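F420-dependent methylenetetrahydromethanopterin dehydrogenase (Methanopyrus kandleri, PDB 1QV9) catalyses the reversible, coenzyme F420-dependent reduction of methenyl-tetrahydromethanopterin to methylene-tetrahydromethanopterin in methanogenesis from carbon dioxide. Local coordinates at residues P121-G126 with E211-V216; M204-I209 with R242-L247. One frame throughout, in Å; residues are numbered along the deposited sequence. Where two conformers were deposited one is given.

Contact 1: P121-G126 with E211-V216; sequences PDAMLG and ENVADV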
loop_
_atom_site.group_PDB
_atom_site.type_symbol
_atom_site.label_atom_id
_atom_site.label_comp_id
_atom_site.label_asym_id
_atom_site.label_seq_id
_atom_site.Cartn_x
_atom_site.Cartn_y
_atom_site.Cartn_z
ATOM N N PRO A 121 -11.537 10.410 21.010
ATOM C CA PRO A 121 -10.465 10.232 20.020
ATOM C C PRO A 121 -9.888 11.541 19.422
ATOM O O PRO A 121 -8.941 11.478 18.615
ATOM C CB PRO A 121 -11.088 9.370 18.922
ATOM C CG PRO A 121 -12.556 9.251 19.256
ATOM C CD PRO A 121 -12.754 9.646 20.684
ATOM N N ASP A 122 -10.433 12.696 19.813
ATOM C CA ASP A 122 -9.954 13.999 19.298
ATOM C C ASP A 122 -8.755 14.345 20.151
ATOM O O ASP A 122 -8.810 15.218 21.029
ATOM C CB ASP A 122 -11.062 15.041 19.472
ATOM C CG ASP A 122 -10.977 16.163 18.474
ATOM O OD1 ASP A 122 -9.836 16.553 18.134
ATOM O OD2 ASP A 122 -12.048 16.683 18.051
ATOM N N ALA A 123 -7.659 13.677 19.840
ATOM C CA ALA A 123 -6.439 13.746 20.642
ATOM C C ALA A 123 -5.514 14.935 20.493
ATOM O O ALA A 123 -5.290 15.435 19.406
ATOM C CB ALA A 123 -5.640 12.467 20.371
HETATM N N MSE A 124 -4.980 15.416 21.610
HETATM C CA MSE A 124 -4.036 16.532 21.567
HETATM C C MSE A 124 -2.808 16.100 20.755
HETATM O O MSE A 124 -2.336 14.963 20.857
HETATM C CB MSE A 124 -3.607 16.914 22.986
HETATM C CG MSE A 124 -2.723 18.146 23.051
HETATM SE SE MSE A 124 -2.059 18.402 24.858
HETATM C CE MSE A 124 -0.340 17.548 24.665
ATOM N N LEU A 125 -2.290 17.013 19.944
ATOM C CA LEU A 125 -1.141 16.708 19.116
ATOM C C LEU A 125 0.204 16.836 19.856
ATOM O O LEU A 125 0.233 17.265 21.029
ATOM C CB LEU A 125 -1.165 17.518 17.829
ATOM C CG LEU A 125 -1.443 19.005 17.811
ATOM C CD1 LEU A 125 -0.454 19.766 18.654
ATOM C CD2 LEU A 125 -1.403 19.456 16.346
ATOM N N GLY A 126 1.292 16.462 19.175
ATOM C CA GLY A 126 2.633 16.474 19.798
ATOM C C GLY A 126 3.236 17.861 19.754
ATOM O O GLY A 126 4.218 18.112 19.038
ATOM N N GLU A 211 -7.596 7.598 20.330
ATOM C CA GLU A 211 -7.737 7.948 21.744
ATOM C C GLU A 211 -6.388 7.757 22.456
ATOM O O GLU A 211 -5.985 8.599 23.289
ATOM C CB GLU A 211 -8.828 7.080 22.392
ATOM C CG GLU A 211 -9.028 7.412 23.876
ATOM C CD GLU A 211 -10.152 6.620 24.513
ATOM O OE1 GLU A 211 -10.243 6.609 25.767
ATOM O OE2 GLU A 211 -10.940 6.020 23.767
ATOM N N ASN A 212 -5.664 6.696 22.099
ATOM C CA ASN A 212 -4.354 6.414 22.738
ATOM C C ASN A 212 -3.261 7.426 22.411
ATOM O O ASN A 212 -2.286 7.588 23.149
ATOM C CB ASN A 212 -3.864 5.009 22.385
ATOM C CG ASN A 212 -4.823 3.887 22.871
ATOM O OD1 ASN A 212 -5.563 4.044 23.847
ATOM N ND2 ASN A 212 -4.785 2.764 22.186
ATOM N N VAL A 213 -3.389 8.134 21.284
ATOM C CA VAL A 213 -2.415 9.142 20.911
ATOM C C VAL A 213 -2.335 10.237 21.976
ATOM O O VAL A 213 -1.251 10.762 22.248
ATOM C CB VAL A 213 -2.838 9.771 19.543
ATOM C CG1 VAL A 213 -2.139 11.096 19.299
ATOM C CG2 VAL A 213 -2.479 8.785 18.450
ATOM N N ALA A 214 -3.464 10.571 22.588
ATOM C CA ALA A 214 -3.455 11.642 23.581
ATOM C C ALA A 214 -2.499 11.376 24.732
ATOM O O ALA A 214 -1.786 12.290 25.174
ATOM C CB ALA A 214 -4.851 11.882 24.102
ATOM N N ASP A 215 -2.473 10.143 25.217
ATOM C CA ASP A 215 -1.582 9.832 26.333
ATOM C C ASP A 215 -0.131 9.999 25.938
ATOM O O ASP A 215 0.701 10.415 26.760
ATOM C CB ASP A 215 -1.814 8.409 26.841
ATOM C CG ASP A 215 -3.141 8.253 27.574
ATOM O OD1 ASP A 215 -3.377 7.160 28.134
ATOM O OD2 ASP A 215 -3.949 9.213 27.597
ATOM N N VAL A 216 0.197 9.682 24.682
ATOM C CA VAL A 216 1.576 9.821 24.217
ATOM C C VAL A 216 1.961 11.294 24.090
ATOM O O VAL A 216 3.055 11.708 24.491
ATOM C CB VAL A 216 1.819 9.064 22.849
ATOM C CG1 VAL A 216 3.285 9.287 22.363
ATOM C CG2 VAL A 216 1.473 7.580 23.044
#
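The flat group that A123 meets is the V213–A214 peptide. The methyl of A123 sits over one face of it, at the N-H end and beyond A214 N, with A123 CB 3.6 Å from A214 N. P121 comes up beside the same helix one turn earlier. Its CA lies 3.9 Å from E211 N, and its ring touches loosely, through CB, 4.2 Å from E211 N. The side-chain contacts are apolar: A123 CB lies 3.9 Å from both A214 CB and V213 CG1. V213 puts CG1 anti to its backbone N (chi1 162°), and this branch faces the loop. Backbone atoms of M124 lie beside these methyls, O 4.2 Å from V213 CG1 and N near A214 CB. The loop bends in an inverse gamma turn centred on D122, closed by a weak bond from A123 N to P121 O at 2.8 Å. D122 points away from the helix, and its carboxylate oxygens take the backbone N-H groups of G15 and T16. S217, further along the same helix, hydrogen-bonds M124 O through OG. The loop leaves parallel strand 115-119 and leads to helix 134-150, whose Y140 hydroxyl bonds A123 O and whose side chain touches V213. The contact thus seats a loop of the alpha/beta domain on helix 197-223 of the helix bundle, with helix 227-257 touching L125 and V213 alongside.

Contact 2: M204-I209 with R242-L247; sequences MAALEI and RKAAEL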
loop_
_atom_site.group_PDB
_atom_site.type_symbol
_atom_site.label_atom_id
_atom_site.label_comp_id
_atom_site.label_asym_id
_atom_site.label_seq_id
_atom_site.Cartn_x
_atom_site.Cartn_y
_atom_site.Cartn_z
HETATM N N MSE A 204 -13.311 0.982 14.626
HETATM C CA MSE A 204 -13.129 0.937 16.071
HETATM C C MSE A 204 -11.644 0.928 16.387
HETATM O O MSE A 204 -11.220 1.660 17.276
HETATM C CB MSE A 204 -13.802 -0.310 16.650
HETATM C CG MSE A 204 -15.327 -0.192 16.520
HETATM SE SE MSE A 204 -16.216 -1.880 17.029
HETATM C CE MSE A 204 -15.350 -2.134 18.681
ATOM N N ALA A 205 -10.859 0.116 15.678
ATOM C CA ALA A 205 -9.406 0.117 15.895
ATOM C C ALA A 205 -8.857 1.536 15.651
ATOM O O ALA A 205 -7.978 2.009 16.356
ATOM C CB ALA A 205 -8.711 -0.854 14.962
ATOM N N ALA A 206 -9.323 2.224 14.608
ATOM C CA ALA A 206 -8.840 3.562 14.394
ATOM C C ALA A 206 -9.138 4.521 15.560
ATOM O O ALA A 206 -8.306 5.335 15.903
ATOM C CB ALA A 206 -9.449 4.137 13.056
ATOM N N LEU A 207 -10.324 4.443 16.145
ATOM C CA LEU A 207 -10.700 5.342 17.214
ATOM C C LEU A 207 -9.940 4.966 18.480
ATOM O O LEU A 207 -9.616 5.862 19.256
ATOM C CB LEU A 207 -12.207 5.291 17.520
ATOM C CG LEU A 207 -13.106 5.819 16.401
ATOM C CD1 LEU A 207 -14.534 5.974 16.960
ATOM C CD2 LEU A 207 -12.624 7.226 15.950
ATOM N N GLU A 208 -9.650 3.681 18.658
ATOM C CA GLU A 208 -8.903 3.282 19.853
ATOM C C GLU A 208 -7.506 3.864 19.732
ATOM O O GLU A 208 -6.981 4.464 20.693
ATOM C CB GLU A 208 -8.847 1.755 19.990
ATOM C CG GLU A 208 -8.026 1.346 21.226
ATOM C CD GLU A 208 -8.755 1.620 22.520
ATOM O OE1 GLU A 208 -8.055 1.686 23.569
ATOM O OE2 GLU A 208 -10.000 1.794 22.502
ATOM N N ILE A 209 -6.871 3.724 18.561
ATOM C CA ILE A 209 -5.525 4.262 18.398
ATOM C C ILE A 209 -5.521 5.788 18.564
ATOM O O ILE A 209 -4.630 6.356 19.189
ATOM C CB ILE A 209 -4.942 3.858 17.009
ATOM C CG1 ILE A 209 -4.758 2.343 16.959
ATOM C CG2 ILE A 209 -3.658 4.676 16.705
ATOM C CD1 ILE A 209 -4.313 1.796 15.592
ATOM N N ARG A 242 -1.350 8.773 11.900
ATOM C CA ARG A 242 -1.310 8.515 10.444
ATOM C C ARG A 242 -1.831 7.087 10.176
ATOM O O ARG A 242 -2.570 6.857 9.201
ATOM C CB ARG A 242 0.126 8.704 9.925
ATOM C CG ARG A 242 0.387 8.188 8.512
ATOM C CD ARG A 242 1.759 8.705 8.085
ATOM N NE ARG A 242 2.132 8.216 6.754
ATOM C CZ ARG A 242 2.702 7.035 6.524
ATOM N NH1 ARG A 242 3.013 6.663 5.271
ATOM N NH2 ARG A 242 3.002 6.207 7.531
ATOM N N LYS A 243 -1.504 6.102 11.017
ATOM C CA LYS A 243 -2.021 4.746 10.816
ATOM C C LYS A 243 -3.506 4.621 11.160
ATOM O O LYS A 243 -4.217 3.798 10.582
ATOM C CB LYS A 243 -1.213 3.715 11.627
ATOM C CG LYS A 243 0.174 3.511 10.995
ATOM C CD LYS A 243 0.047 3.132 9.498
ATOM C CE LYS A 243 1.366 2.688 8.853
ATOM N NZ LYS A 243 2.310 3.804 8.807
ATOM N N ALA A 244 -3.974 5.404 12.136
ATOM C CA ALA A 244 -5.389 5.390 12.455
ATOM C C ALA A 244 -6.127 5.916 11.200
ATOM O O ALA A 244 -7.178 5.378 10.880
ATOM C CB ALA A 244 -5.700 6.285 13.708
ATOM N N ALA A 245 -5.590 6.932 10.520
ATOM C CA ALA A 245 -6.307 7.451 9.303
ATOM C C ALA A 245 -6.325 6.357 8.241
ATOM O O ALA A 245 -7.304 6.229 7.472
ATOM C CB ALA A 245 -5.596 8.677 8.745
ATOM N N GLU A 246 -5.250 5.570 8.136
ATOM C CA GLU A 246 -5.209 4.502 7.138
ATOM C C GLU A 246 -6.279 3.448 7.453
ATOM O O GLU A 246 -6.926 2.903 6.547
ATOM C CB GLU A 246 -3.814 3.873 7.120
ATOM C CG GLU A 246 -3.585 2.812 6.084
ATOM C CD GLU A 246 -2.245 2.150 6.313
ATOM O OE1 GLU A 246 -1.251 2.898 6.411
ATOM O OE2 GLU A 246 -2.194 0.909 6.419
ATOM N N LEU A 247 -6.486 3.140 8.736
ATOM C CA LEU A 247 -7.525 2.179 9.093
ATOM C C LEU A 247 -8.888 2.720 8.715
ATOM O O LEU A 247 -9.729 1.960 8.219
ATOM C CB LEU A 247 -7.505 1.901 10.616
ATOM C CG LEU A 247 -6.564 0.803 11.087
ATOM C CD1 LEU A 247 -6.376 0.959 12.605
ATOM C CD2 LEU A 247 -7.148 -0.576 10.777
#
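A206 and A244 mark the closest point of two antiparallel helix segments, their CA atoms 4.4 Å apart and the axes 8.2 Å apart at 163° between directions. This is a helical hairpin: helices 197-223 and 227-257 are joined by a short turn and form part of the helix bundle. The small A206 and A244 side chains are consistent with so close an approach. L247 points toward helix 204-209 and lies among A205, A206 and I209. Its CD1 lies 3.8 Å from A205 CB and 3.7 Å from I209 CD1, while its CB meets A206 CB. The I209 and L247 side chains cross at about a right angle, touching through their CD1 methyls. I209 carries CG2 anti to the backbone N, and this branch leans on A244 CB at 4.0 Å. The five touching residues are buried. V147 of helix 134-150 covers A244, and M240 of a second subunit packs on A205. The ends of K243 and E246 lead away from helix 204-209, and R242 does not touch it. K243 NZ and R242 NH2 both form salt bridges to E250 OE1 of the second subunit, a shared acceptor that probably offsets the closeness of the two cations. R242 NH1 also reaches D249 of a third subunit. Where the two segments come closest, each alanine methyl rests on the other helix's carbonyl oxygen, A206 CB at 3.4 Å from A244 O and A244 CB at 3.5 Å from A206 O.

Overall arrangement
Contacts 1 and 2 lie about 12 Å apart, centre to centre, and both use helix 197-223. Along the chain their segments alternate: 121-126, 204-209, 211-216, 242-247. On the shared helix A210 alone separates the two segments. They also touch directly, P121 CB lying 3.8 Å from L207 O. Contact 1 joins the alpha/beta domain to the long helix through the loop after strand 115-119. Contact 2 pairs that helix with 227-257. The helix therefore carries the domain loop and its hairpin partner on neighbouring turns. Both contacts also meet the second subunit, consistent with the hairpin taking part in assembly of the hexamer, a trimer of dimers.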